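Local coordinates for putative cytoplasmic protein (PDB 4J32) that probably cleaves peptidoglycan as a papain-like (NlpC/P60) amidase effector of the type VI secretion system, and is held in complex with its immunity protein Tai4, at residues Gly41-Val44 / Gly45-Ile48; Leu24-Arg27 / Lys28-Ser32; Gln54-Cys57 / Pro58-Ser62. One frame throughout, in Å; residues are numbered along the deposited sequence. Where two conformers were deposited one is given.

Contact 1. Residues Gly41-Val44 / Gly45-Ile48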
loop_
_atom_site.group_PDB
_atom_site.type_symbol
_atom_site.label_atom_id
_atom_site.label_comp_id
_atom_site.label_asym_id
_atom_site.label_seq_id
_atom_site.Cartn_x
_atom_site.Cartn_y
_atom_site.Cartn_z
ATOM N N GLY A 41 29.974 1.699 -4.443
ATOM C CA GLY A 41 29.881 3.129 -4.165
ATOM C C GLY A 41 29.399 3.908 -5.373
ATOM O O GLY A 41 28.809 3.338 -6.289
ATOM N N GLY A 42 29.671 5.214 -5.382
ATOM C CA GLY A 42 29.206 6.083 -6.460
ATOM C C GLY A 42 27.697 6.035 -6.624
ATOM O O GLY A 42 26.954 5.893 -5.636
ATOM N N ASN A 43 27.230 6.162 -7.866
ATOM C CA ASN A 43 25.790 6.113 -8.145
ATOM C C ASN A 43 25.144 4.754 -7.880
ATOM O O ASN A 43 23.959 4.684 -7.537
ATOM C CB ASN A 43 25.487 6.594 -9.565
ATOM C CG ASN A 43 25.711 8.103 -9.730
ATOM O OD1 ASN A 43 25.831 8.836 -8.748
ATOM N ND2 ASN A 43 25.754 8.563 -10.975
ATOM N N VAL A 44 25.905 3.680 -8.071
ATOM C CA VAL A 44 25.458 2.350 -7.650
ATOM C C VAL A 44 25.071 2.378 -6.155
ATOM O O VAL A 44 23.935 2.014 -5.781
ATOM C CB VAL A 44 26.521 1.258 -7.949
ATOM C CG1 VAL A 44 26.149 -0.098 -7.300
ATOM C CG2 VAL A 44 26.678 1.064 -9.470
ATOM N N GLY A 45 26.005 2.815 -5.324
ATOM C CA GLY A 45 25.741 2.940 -3.889
ATOM C C GLY A 45 24.575 3.847 -3.513
ATOM O O GLY A 45 23.741 3.495 -2.669
ATOM N N LYS A 46 24.520 5.026 -4.131
ATOM C CA LYS A 46 23.433 5.972 -3.892
ATOM C C LYS A 46 22.057 5.385 -4.200
ATOM O O LYS A 46 21.110 5.562 -3.424
ATOM C CB LYS A 46 23.673 7.247 -4.700
ATOM C CG LYS A 46 24.834 8.057 -4.120
ATOM C CD LYS A 46 24.942 9.430 -4.737
ATOM C CE LYS A 46 26.104 10.186 -4.113
ATOM N NZ LYS A 46 26.465 11.376 -4.935
ATOM N N ASN A 47 21.953 4.673 -5.325
ATOM C CA ASN A 47 20.692 4.043 -5.698
ATOM C C ASN A 47 20.307 2.883 -4.812
ATOM O O ASN A 47 19.119 2.677 -4.541
ATOM C CB ASN A 47 20.679 3.630 -7.166
ATOM C CG ASN A 47 20.402 4.807 -8.079
ATOM O OD1 ASN A 47 19.259 5.263 -8.196
ATOM N ND2 ASN A 47 21.451 5.326 -8.709
ATOM N N ILE A 48 21.304 2.133 -4.357
ATOM C CA ILE A 48 21.068 1.067 -3.378
ATOM C C ILE A 48 20.656 1.603 -1.999
ATOM O O ILE A 48 19.695 1.109 -1.392
ATOM C CB ILE A 48 22.255 0.087 -3.348
ATOM C CG1 ILE A 48 22.235 -0.764 -4.630
ATOM C CG2 ILE A 48 22.243 -0.786 -2.081
ATOM C CD1 ILE A 48 23.540 -1.534 -4.828
HETATM O O HOH W 1 27.632 9.412 -6.786
#

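Contact 2. Residues Leu24-Arg27 / Lys28-Ser32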
loop_
_atom_site.group_PDB
_atom_site.type_symbol
_atom_site.label_atom_id
_atom_site.label_comp_id
_atom_site.label_asym_id
_atom_site.label_seq_id
_atom_site.Cartn_x
_atom_site.Cartn_y
_atom_site.Cartn_z
ATOM N N LEU A 24 36.789 -14.989 -9.276
ATOM C CA LEU A 24 37.346 -14.185 -8.199
ATOM C C LEU A 24 36.586 -12.862 -8.044
ATOM O O LEU A 24 36.256 -12.436 -6.928
ATOM C CB LEU A 24 38.839 -13.909 -8.498
ATOM C CG LEU A 24 39.698 -13.057 -7.581
ATOM C CD1 LEU A 24 41.169 -13.337 -7.943
ATOM C CD2 LEU A 24 39.391 -11.552 -7.666
ATOM N N ALA A 25 36.363 -12.172 -9.146
ATOM C CA ALA A 25 35.720 -10.848 -9.069
ATOM C C ALA A 25 34.272 -10.985 -8.539
ATOM O O ALA A 25 33.826 -10.215 -7.694
ATOM C CB ALA A 25 35.714 -10.183 -10.450
ATOM N N PHE A 26 33.567 -12.000 -9.022
ATOM C CA PHE A 26 32.177 -12.239 -8.570
ATOM C C PHE A 26 32.095 -12.371 -7.047
ATOM O O PHE A 26 31.195 -11.798 -6.415
ATOM C CB PHE A 26 31.574 -13.471 -9.247
ATOM C CG PHE A 26 30.054 -13.574 -9.061
ATOM C CD1 PHE A 26 29.187 -13.129 -10.053
ATOM C CD2 PHE A 26 29.527 -14.057 -7.854
ATOM C CE1 PHE A 26 27.786 -13.208 -9.880
ATOM C CE2 PHE A 26 28.119 -14.131 -7.659
ATOM C CZ PHE A 26 27.271 -13.694 -8.669
ATOM N N ARG A 27 33.021 -13.126 -6.456
ATOM C CA ARG A 27 33.056 -13.303 -5.019
ATOM C C ARG A 27 33.096 -11.981 -4.250
ATOM O O ARG A 27 32.465 -11.865 -3.195
ATOM C CB ARG A 27 34.243 -14.194 -4.623
ATOM C CG ARG A 27 34.289 -14.553 -3.145
ATOM C CD ARG A 27 35.502 -15.407 -2.816
ATOM N NE ARG A 27 35.437 -16.721 -3.436
ATOM C CZ ARG A 27 36.291 -17.163 -4.358
ATOM N NH1 ARG A 27 37.306 -16.395 -4.761
ATOM N NH2 ARG A 27 36.159 -18.389 -4.830
ATOM N N LYS A 28 33.805 -10.980 -4.784
ATOM C CA LYS A 28 33.942 -9.685 -4.092
ATOM C C LYS A 28 32.587 -9.011 -3.886
ATOM O O LYS A 28 32.431 -8.192 -2.982
ATOM C CB LYS A 28 34.856 -8.720 -4.852
ATOM C CG LYS A 28 36.246 -9.279 -5.259
ATOM C CD LYS A 28 36.987 -10.038 -4.167
ATOM C CE LYS A 28 37.548 -9.140 -3.085
ATOM N NZ LYS A 28 38.434 -9.946 -2.157
ATOM N N VAL A 29 31.635 -9.348 -4.747
ATOM C CA VAL A 29 30.291 -8.759 -4.671
ATOM C C VAL A 29 29.184 -9.776 -4.397
ATOM O O VAL A 29 28.005 -9.463 -4.581
ATOM C CB VAL A 29 29.969 -7.891 -5.941
ATOM C CG1 VAL A 29 30.863 -6.648 -5.978
ATOM C CG2 VAL A 29 30.110 -8.717 -7.250
ATOM N N ASN A 30 29.557 -10.986 -3.970
ATOM C CA ASN A 30 28.588 -12.025 -3.642
ATOM C C ASN A 30 28.043 -11.826 -2.225
ATOM O O ASN A 30 28.166 -12.680 -1.332
ATOM C CB ASN A 30 29.172 -13.436 -3.879
ATOM C CG ASN A 30 28.108 -14.515 -3.818
ATOM O OD1 ASN A 30 26.970 -14.301 -4.248
ATOM N ND2 ASN A 30 28.457 -15.662 -3.237
ATOM N N HIS A 31 27.459 -10.650 -2.017
ATOM C CA HIS A 31 26.931 -10.256 -0.716
ATOM C C HIS A 31 25.550 -9.654 -0.899
ATOM O O HIS A 31 25.051 -9.596 -2.027
ATOM C CB HIS A 31 27.864 -9.234 -0.056
ATOM C CG HIS A 31 29.257 -9.743 0.095
ATOM N ND1 HIS A 31 29.600 -10.664 1.061
ATOM C CD2 HIS A 31 30.374 -9.526 -0.639
ATOM C CE1 HIS A 31 30.886 -10.956 0.947
ATOM N NE2 HIS A 31 31.376 -10.284 -0.081
ATOM N N SER A 32 24.942 -9.221 0.214
ATOM C CA SER A 32 23.637 -8.545 0.163
ATOM C C SER A 32 23.719 -7.346 -0.775
ATOM O O SER A 32 24.785 -6.754 -0.928
ATOM C CB SER A 32 23.184 -8.100 1.554
ATOM O OG SER A 32 23.931 -6.979 2.033
HETATM O O HOH W 2 34.121 -10.606 -0.411
#

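Contact 3. Residues Gln54-Cys57 / Pro58-Ser62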
loop_
_atom_site.group_PDB
_atom_site.type_symbol
_atom_site.label_atom_id
_atom_site.label_comp_id
_atom_site.label_asym_id
_atom_site.label_seq_id
_atom_site.Cartn_x
_atom_site.Cartn_y
_atom_site.Cartn_z
ATOM N N GLN A 54 17.289 -3.370 -5.844
ATOM C CA GLN A 54 17.216 -4.453 -4.861
ATOM C C GLN A 54 17.719 -5.785 -5.428
ATOM O O GLN A 54 18.052 -6.698 -4.662
ATOM C CB GLN A 54 15.759 -4.617 -4.367
ATOM C CG GLN A 54 15.218 -3.398 -3.620
ATOM C CD GLN A 54 15.864 -3.233 -2.233
ATOM O OE1 GLN A 54 15.408 -3.802 -1.265
ATOM N NE2 GLN A 54 16.960 -2.488 -2.165
ATOM N N ASN A 55 17.731 -5.904 -6.753
ATOM C CA ASN A 55 18.226 -7.124 -7.422
ATOM C C ASN A 55 19.685 -6.919 -7.841
ATOM O O ASN A 55 19.964 -6.203 -8.804
ATOM C CB ASN A 55 17.377 -7.509 -8.640
ATOM C CG ASN A 55 17.789 -8.873 -9.227
ATOM O OD1 ASN A 55 18.771 -9.481 -8.770
ATOM N ND2 ASN A 55 17.036 -9.359 -10.210
ATOM N N ALA A 56 20.597 -7.527 -7.088
ATOM C CA ALA A 56 22.043 -7.333 -7.344
ATOM C C ALA A 56 22.576 -8.111 -8.543
ATOM O O ALA A 56 23.695 -7.838 -9.014
ATOM C CB ALA A 56 22.856 -7.635 -6.077
ATOM N N CYS A 57 21.771 -9.042 -9.057
ATOM C CA CYS A 57 22.172 -9.914 -10.164
ATOM C C CYS A 57 22.939 -9.169 -11.298
ATOM O O CYS A 57 24.111 -9.483 -11.545
ATOM C CB CYS A 57 20.981 -10.733 -10.686
ATOM S SG CYS A 57 21.291 -11.435 -12.329
ATOM N N PRO A 58 22.306 -8.171 -11.971
ATOM C CA PRO A 58 23.036 -7.547 -13.077
ATOM C C PRO A 58 24.204 -6.663 -12.644
ATOM O O PRO A 58 25.155 -6.462 -13.415
ATOM C CB PRO A 58 21.955 -6.718 -13.798
ATOM C CG PRO A 58 20.943 -6.414 -12.742
ATOM C CD PRO A 58 20.928 -7.646 -11.851
ATOM N N ILE A 59 24.133 -6.158 -11.415
ATOM C CA ILE A 59 25.200 -5.320 -10.888
ATOM C C ILE A 59 26.425 -6.192 -10.616
ATOM O O ILE A 59 27.561 -5.779 -10.889
ATOM C CB ILE A 59 24.736 -4.561 -9.626
ATOM C CG1 ILE A 59 23.500 -3.693 -9.965
ATOM C CG2 ILE A 59 25.910 -3.674 -9.049
ATOM C CD1 ILE A 59 22.781 -3.023 -8.750
ATOM N N ARG A 60 26.207 -7.405 -10.096
ATOM C CA ARG A 60 27.360 -8.292 -9.886
ATOM C C ARG A 60 28.021 -8.686 -11.215
ATOM O O ARG A 60 29.247 -8.700 -11.317
ATOM C CB ARG A 60 26.993 -9.545 -9.098
ATOM C CG ARG A 60 26.390 -9.317 -7.693
ATOM C CD ARG A 60 26.189 -10.672 -7.004
ATOM N NE ARG A 60 25.563 -10.519 -5.692
ATOM C CZ ARG A 60 24.312 -10.873 -5.416
ATOM N NH1 ARG A 60 23.525 -11.428 -6.351
ATOM N NH2 ARG A 60 23.834 -10.665 -4.201
ATOM N N MET A 61 27.215 -9.003 -12.222
ATOM C CA MET A 61 27.741 -9.336 -13.549
ATOM C C MET A 61 28.488 -8.144 -14.166
ATOM O O MET A 61 29.538 -8.306 -14.795
ATOM C CB MET A 61 26.616 -9.845 -14.451
ATOM C CG MET A 61 26.204 -11.297 -14.154
ATOM S SD MET A 61 27.582 -12.467 -14.213
ATOM C CE MET A 61 28.132 -12.265 -15.919
ATOM N N SER A 62 27.955 -6.937 -13.963
ATOM C CA SER A 62 28.658 -5.734 -14.417
ATOM C C SER A 62 30.032 -5.592 -13.739
ATOM O O SER A 62 31.036 -5.271 -14.384
ATOM C CB SER A 62 27.810 -4.483 -14.154
ATOM O OG SER A 62 26.617 -4.522 -14.926
#

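Contact 1. Residues Gly41-Val44 / Gly45-Ile48
The carbonyl oxygen of Asn-43 serves two donors of a single residue, Asn-47, one turn on. The backbone N of Asn-47 lies 3.0 Å from Asn-43 O, and the side-chain ND2 of Asn-47 comes closer, at 2.8 Å from that same oxygen, the two arriving from opposite faces of the carbonyl plane. With CG beside its own backbone N (chi1 -79°), the Asn-47 amide folds back toward the preceding turn. Its OD1 bonds to His-55 of the immunity-protein chain, so one amide joins the toxin helix to its inhibitor.

Water 1 links the polar ends of Asn-43 and Lys-46: it donates to Asn-43 OD1 at 2.7 Å and accepts from Lys-46 NZ at 2.9 Å. The extended lysine chain crosses the Asn-43 amide on its way there, its CG passing 3.4 Å from Gly-42 O. All this happens in the opening turns of helix 42-49, where Gly-41, with positive phi, has just ended the preceding helix. Gly-41 O accepts from Gly-45 N, Gly-42 O from Lys-46 N, Val-44 O from Ile-48 N and Gly-45 O from Thr-49 OG1. Gly-41, Gly-42, Gly-45 and Lys-46 line a site holding 2-ethoxyethanol, probably from the crystallisation liquor. On the apolar side, Val-44 CG1 lies 3.9 Å from Ile-48 CD1, while Val-44 also makes a backbone hydrogen bond with Ser-82 of strand 80-82.

Contact 2. Residues Leu24-Arg27 / Lys28-Ser32
The C-terminal end of helix 19-28 brings Phe-26 against Asn-30, and the carbonyl of Arg-27 near the His-31 ring, as the helix gives way to an inverse gamma turn centred on Asn-30. The change appears in the backbone bonds, which pass to i to i+3 spacing, beginning with a weak bond from Lys-28 N to Ala-25 O: Val-29 N bonds to Phe-26 O at 3.0 Å, and Asn-30 N to Arg-27 O at 3.1 Å. A weak bond from His-31 N to Val-29 O accompanies the gamma turn.

Asn-30 sends its side chain back along the helix, CG anti to the backbone N (chi1 -168°), and OD1 meets the edge of the Phe-26 ring, 3.6 Å from CE2. Amide and ring planes are turned 48° apart, so the two groups meet obliquely and do not stack. On the solvent-facing side, water 2 sits 2.8 Å from His-31 NE2, in the plane of the imidazole, and gives a weak, long bond to Arg-27 O. Lys-28 curls back instead, bent at chi2 and chi3, with CG resting 3.6 Å from Leu-24 O; its NZ bonds to a 2-ethoxyethanol molecule, and Arg-27 NE to a citrate, both probably from the crystallisation liquor.

Phe-26 touches Thr-141 and Leu-142 of strand 138-143 and Arg-60 of helix 57-67, Val-29 touches Tyr-63 of that helix and Ile-39 of helix 33-40, and Ser-32 OG caps helix 33-40 through Asp-35 N.

Contact 3. Residues Gln54-Cys57 / Pro58-Ser62
Arg-60 leaves its backbone with CG beside the N (chi1 -58°) and then runs extended to NE, a path that carries its guanidinium back over Ala-56. The methyl CB of Ala-56 sits above the centre of the guanidinium face, 3.6 Å from Arg-60 CZ. While that methyl covers one face, NE and NH2 bond to the carbonyl oxygens of Val-29 and His-31, and these two bonds fix the plane of the group. At the root of the same side chain, Arg-60 N donates to Ala-56 O at 2.8 Å.

Asn-55 takes a different rotamer, CG anti to the backbone N (chi1 -173°), and turns OD1 toward the incoming helix. Cys-57 N donates to Asn-55 OD1 at 3.0 Å, from above the amide plane. Pro-58 has no N-H to offer, and its CD lies 3.5 Å from Asn-55 O. One turn on, Met-61 N bonds to Cys-57 O, and Pro-58 O accepts from both N and OG of Ser-62, from opposite faces of its plane.

The Cys-57 side chain touches His-139 of strand 138-143. A cysteine at the N-terminus of a helix, facing a histidine on the neighbouring sheet, is the hallmark of the papain-like NlpC/P60 fold, consistent with Cys-57 and His-139 being the catalytic pair of this family.

From the N terminus, contact 2 comes first, closing the end of helix 19-28 and leading into helix 33-40. Contact 1 follows at the start of helix 42-49, and contact 3 opens helix 57-67 after the next loop. The three are in series, none nested in or crossing another. In space contact 3 is the meeting point: it ties the loop of contact 2 to helix 57-67, while Ile-59 touches Val-44 and Ile-48 of contact 1. Contacts 1 and 2 do not touch, their nearest atoms being about 7 Å apart; helix 57-67 touches both and bridges them, and helix 33-40 lies between them in the chain.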